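Local atomic coordinates of activator of Hsp90 ATPase homologue 1/2-like C-terminal domain-containing protein (Rhodobacter sphaeroides, PDB entry 3PU2), a protein that is of unknown function but belongs to the AHA1 family, and probably shares the Bet v 1-like fold that often encloses a ligand-binding cavity. Residues A[141-144]-A[145-149]. Residues are numbered along the deposited sequence; the frame is centred on the assembly and turned at random.
Sequences TEME and EAYRH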
ATOM      1  N   THR A 141      10.562  -0.243   5.847  1.00 60.20           N
ATOM      2  CA  THR A 141      11.553  -1.093   5.269  1.00 66.40           C
ATOM      3  C   THR A 141      10.921  -2.108   4.382  1.00 65.06           C
ATOM      4  O   THR A 141      11.379  -2.403   3.306  1.00 60.94           O
ATOM      5  CB  THR A 141      12.242  -1.840   6.364  1.00 66.74           C
ATOM      6  OG1 THR A 141      13.497  -1.225   6.611  1.00 77.09           O
ATOM      7  CG2 THR A 141      12.477  -3.241   5.959  1.00 51.87           C
ATOM      8  N   GLU A 142       9.843  -2.660   4.858  1.00 60.90           N
ATOM      9  CA  GLU A 142       9.184  -3.673   4.137  1.00 53.92           C
ATOM     10  C   GLU A 142       8.458  -3.085   2.998  1.00 53.89           C
ATOM     11  O   GLU A 142       8.177  -3.750   2.044  1.00 62.68           O
ATOM     12  CB  GLU A 142       8.211  -4.323   5.048  1.00 54.30           C
ATOM     13  CG  GLU A 142       8.855  -5.191   5.991  1.00 68.16           C
ATOM     14  CD  GLU A 142       7.866  -5.977   6.710  1.00 85.02           C
ATOM     15  OE1 GLU A 142       6.823  -6.220   6.126  1.00 91.25           O
ATOM     16  OE2 GLU A 142       8.090  -6.352   7.862  1.00 93.19           O
HETATM   17  N   MSE A 143       8.133  -1.826   3.111  1.00 48.70           N
HETATM   18  CA  MSE A 143       7.351  -1.220   2.090  0.50 53.80           C
HETATM   19  C   MSE A 143       8.216  -0.698   0.973  1.00 57.97           C
HETATM   20  O   MSE A 143       7.732  -0.510  -0.111  1.00 70.43           O
HETATM   21  CB  MSE A 143       6.462  -0.157   2.706  0.50 63.55           C
HETATM   22  CG  MSE A 143       5.413   0.421   1.779  0.50 71.16           C
HETATM   23 SE   MSE A 143       3.871  -0.465   1.708  0.50 95.07          SE
HETATM   24  CE  MSE A 143       3.880  -0.964   0.034  0.50 24.15           C
ATOM     25  N   GLU A 144       9.506  -0.544   1.211  1.00 53.12           N
ATOM     26  CA  GLU A 144      10.480  -0.275   0.156  1.00 50.32           C
ATOM     27  C   GLU A 144      10.860  -1.585  -0.524  1.00 60.90           C
ATOM     28  O   GLU A 144      11.052  -1.635  -1.740  1.00 71.80           O
ATOM     29  CB  GLU A 144      11.725   0.419   0.717  1.00 55.22           C
ATOM     30  CG  GLU A 144      12.831   0.705  -0.319  1.00 66.48           C
ATOM     31  CD  GLU A 144      12.326   1.339  -1.626  1.00 78.67           C
ATOM     32  OE1 GLU A 144      11.427   2.199  -1.577  1.00 86.10           O
ATOM     33  OE2 GLU A 144      12.847   0.987  -2.709  1.00 86.32           O
ATOM     34  N   GLU A 145      10.958  -2.654   0.255  1.00 51.38           N
ATOM     35  CA  GLU A 145      11.283  -3.949  -0.321  1.00 48.31           C
ATOM     36  C   GLU A 145      10.171  -4.303  -1.319  1.00 50.34           C
ATOM     37  O   GLU A 145      10.427  -4.910  -2.367  1.00 56.64           O
ATOM     38  CB  GLU A 145      11.382  -5.011   0.783  1.00 51.40           C
ATOM     39  CG  GLU A 145      11.603  -6.441   0.290  1.00 66.25           C
ATOM     40  CD  GLU A 145      11.709  -7.452   1.435  1.00 85.53           C
ATOM     41  OE1 GLU A 145      10.782  -7.515   2.279  1.00 85.81           O
ATOM     42  OE2 GLU A 145      12.722  -8.189   1.488  1.00 93.33           O
ATOM     43  N   ALA A 146       8.939  -3.912  -1.002  1.00 47.18           N
ATOM     44  CA  ALA A 146       7.823  -4.202  -1.882  1.00 45.95           C
ATOM     45  C   ALA A 146       7.897  -3.362  -3.147  1.00 49.51           C
ATOM     46  O   ALA A 146       7.719  -3.886  -4.250  1.00 43.19           O
ATOM     47  CB  ALA A 146       6.503  -3.965  -1.165  1.00 43.73           C
ATOM     48  N   TYR A 147       8.155  -2.065  -3.006  1.00 47.27           N
ATOM     49  CA  TYR A 147       8.248  -1.213  -4.185  1.00 52.32           C
ATOM     50  C   TYR A 147       9.350  -1.709  -5.109  1.00 49.44           C
ATOM     51  O   TYR A 147       9.215  -1.661  -6.338  1.00 46.07           O
ATOM     52  CB  TYR A 147       8.481   0.239  -3.791  1.00 55.30           C
ATOM     53  CG  TYR A 147       7.287   0.846  -3.098  1.00 55.91           C
ATOM     54  CD1 TYR A 147       5.991   0.447  -3.428  1.00 60.73           C
ATOM     55  CD2 TYR A 147       7.444   1.816  -2.107  1.00 59.53           C
ATOM     56  CE1 TYR A 147       4.889   0.995  -2.791  1.00 57.94           C
ATOM     57  CE2 TYR A 147       6.340   2.368  -1.463  1.00 50.98           C
ATOM     58  CZ  TYR A 147       5.076   1.952  -1.813  1.00 57.87           C
ATOM     59  OH  TYR A 147       3.992   2.497  -1.189  1.00 68.71           O
ATOM     60  N   ARG A 148      10.429  -2.210  -4.517  1.00 48.15           N
ATOM     61  CA  ARG A 148      11.522  -2.755  -5.311  1.00 62.47           C
ATOM     62  C   ARG A 148      10.925  -3.882  -6.161  1.00 51.32           C
ATOM     63  O   ARG A 148      11.200  -3.994  -7.347  1.00 46.02           O
ATOM     64  CB  ARG A 148      12.624  -3.287  -4.395  1.00 77.62           C
ATOM     65  CG  ARG A 148      13.975  -3.421  -5.070  1.00 97.90           C
ATOM     66  CD  ARG A 148      15.094  -3.633  -4.057  1.00109.91           C
ATOM     67  NE  ARG A 148      15.327  -2.457  -3.217  1.00113.84           N
ATOM     68  CZ  ARG A 148      14.875  -2.316  -1.975  1.00109.74           C
ATOM     69  NH1 ARG A 148      14.160  -3.280  -1.411  1.00116.60           N
ATOM     70  NH2 ARG A 148      15.149  -1.210  -1.294  1.00 94.71           N
ATOM     71  N   HIS A 149      10.091  -4.709  -5.543  1.00 39.70           N
ATOM     72  CA  HIS A 149       9.424  -5.791  -6.259  1.00 33.12           C
ATOM     73  C   HIS A 149       8.619  -5.216  -7.417  1.00 47.67           C
ATOM     74  O   HIS A 149       8.635  -5.753  -8.528  1.00 52.60           O
ATOM     75  CB  HIS A 149       8.457  -6.523  -5.336  1.00 45.91           C
ATOM     76  CG  HIS A 149       9.123  -7.294  -4.250  1.00 50.39           C
ATOM     77  ND1 HIS A 149       8.488  -7.604  -3.066  1.00 48.27           N
ATOM     78  CD2 HIS A 149      10.351  -7.857  -4.178  1.00 57.06           C
ATOM     79  CE1 HIS A 149       9.298  -8.323  -2.313  1.00 56.16           C
ATOM     80  NE2 HIS A 149      10.434  -8.491  -2.964  1.00 64.67           N
TER
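Met143 and Tyr147 meet because their first torsions turn them to each other: Met143 carries CG opposite its backbone N (chi1 -171°), whereas Tyr147 places CG beside its own N, tilting the ring back toward the preceding turn. In one of the two conformers modelled for Met143, a selenomethionine, bends at the second and third torsions then bring its methyl CE to 3.6 Å from Tyr147 CE1. In that copy Met143 SE sits 5.1 Å from the centroid of the Tyr147 ring and 36° off the ring normal, an oblique Met-aromatic contact in which the methyl makes the closer approach. The same CE reaches Ala146 CB at 4.2 Å, adding an apolar touch. Over one face of the ring, displaced toward its rim, lies Met143 O, which also accepts a weak hydrogen bond from Tyr147 N. Replacing Tyr147 by an alanine would probably leave the Met143 methyl without its aromatic partner and free to turn.

Glu144 and Arg148 pair along another side of the helix. The Glu144 OE2 to Arg148 NH2 distance is 3.5 Å, with the carboxylate and guanidinium planes 72° apart; OE2 lies above the guanidinium face, so the salt bridge rests on charge alone, with no N-H aimed at the oxygen. Arg148 N also donates to Glu144 O at 2.9 Å, a regular alpha-helical i to i+4 bond, as is Glu145 N to Thr141 O at 3.1 Å.

All of this belongs to the long C-terminal helix 139-156, which packs against the antiparallel sheet, consistent with the helix-grip (Bet v 1-like) fold: Tyr147 rests on Leu119 and Met121 of strand 116-124 and meets Phe21 of strand 14-21 edge-to-face, while Met143 touches the loop residue Leu42, and His149 stacks on Phe43 and hydrogen-bonds Trp41 O.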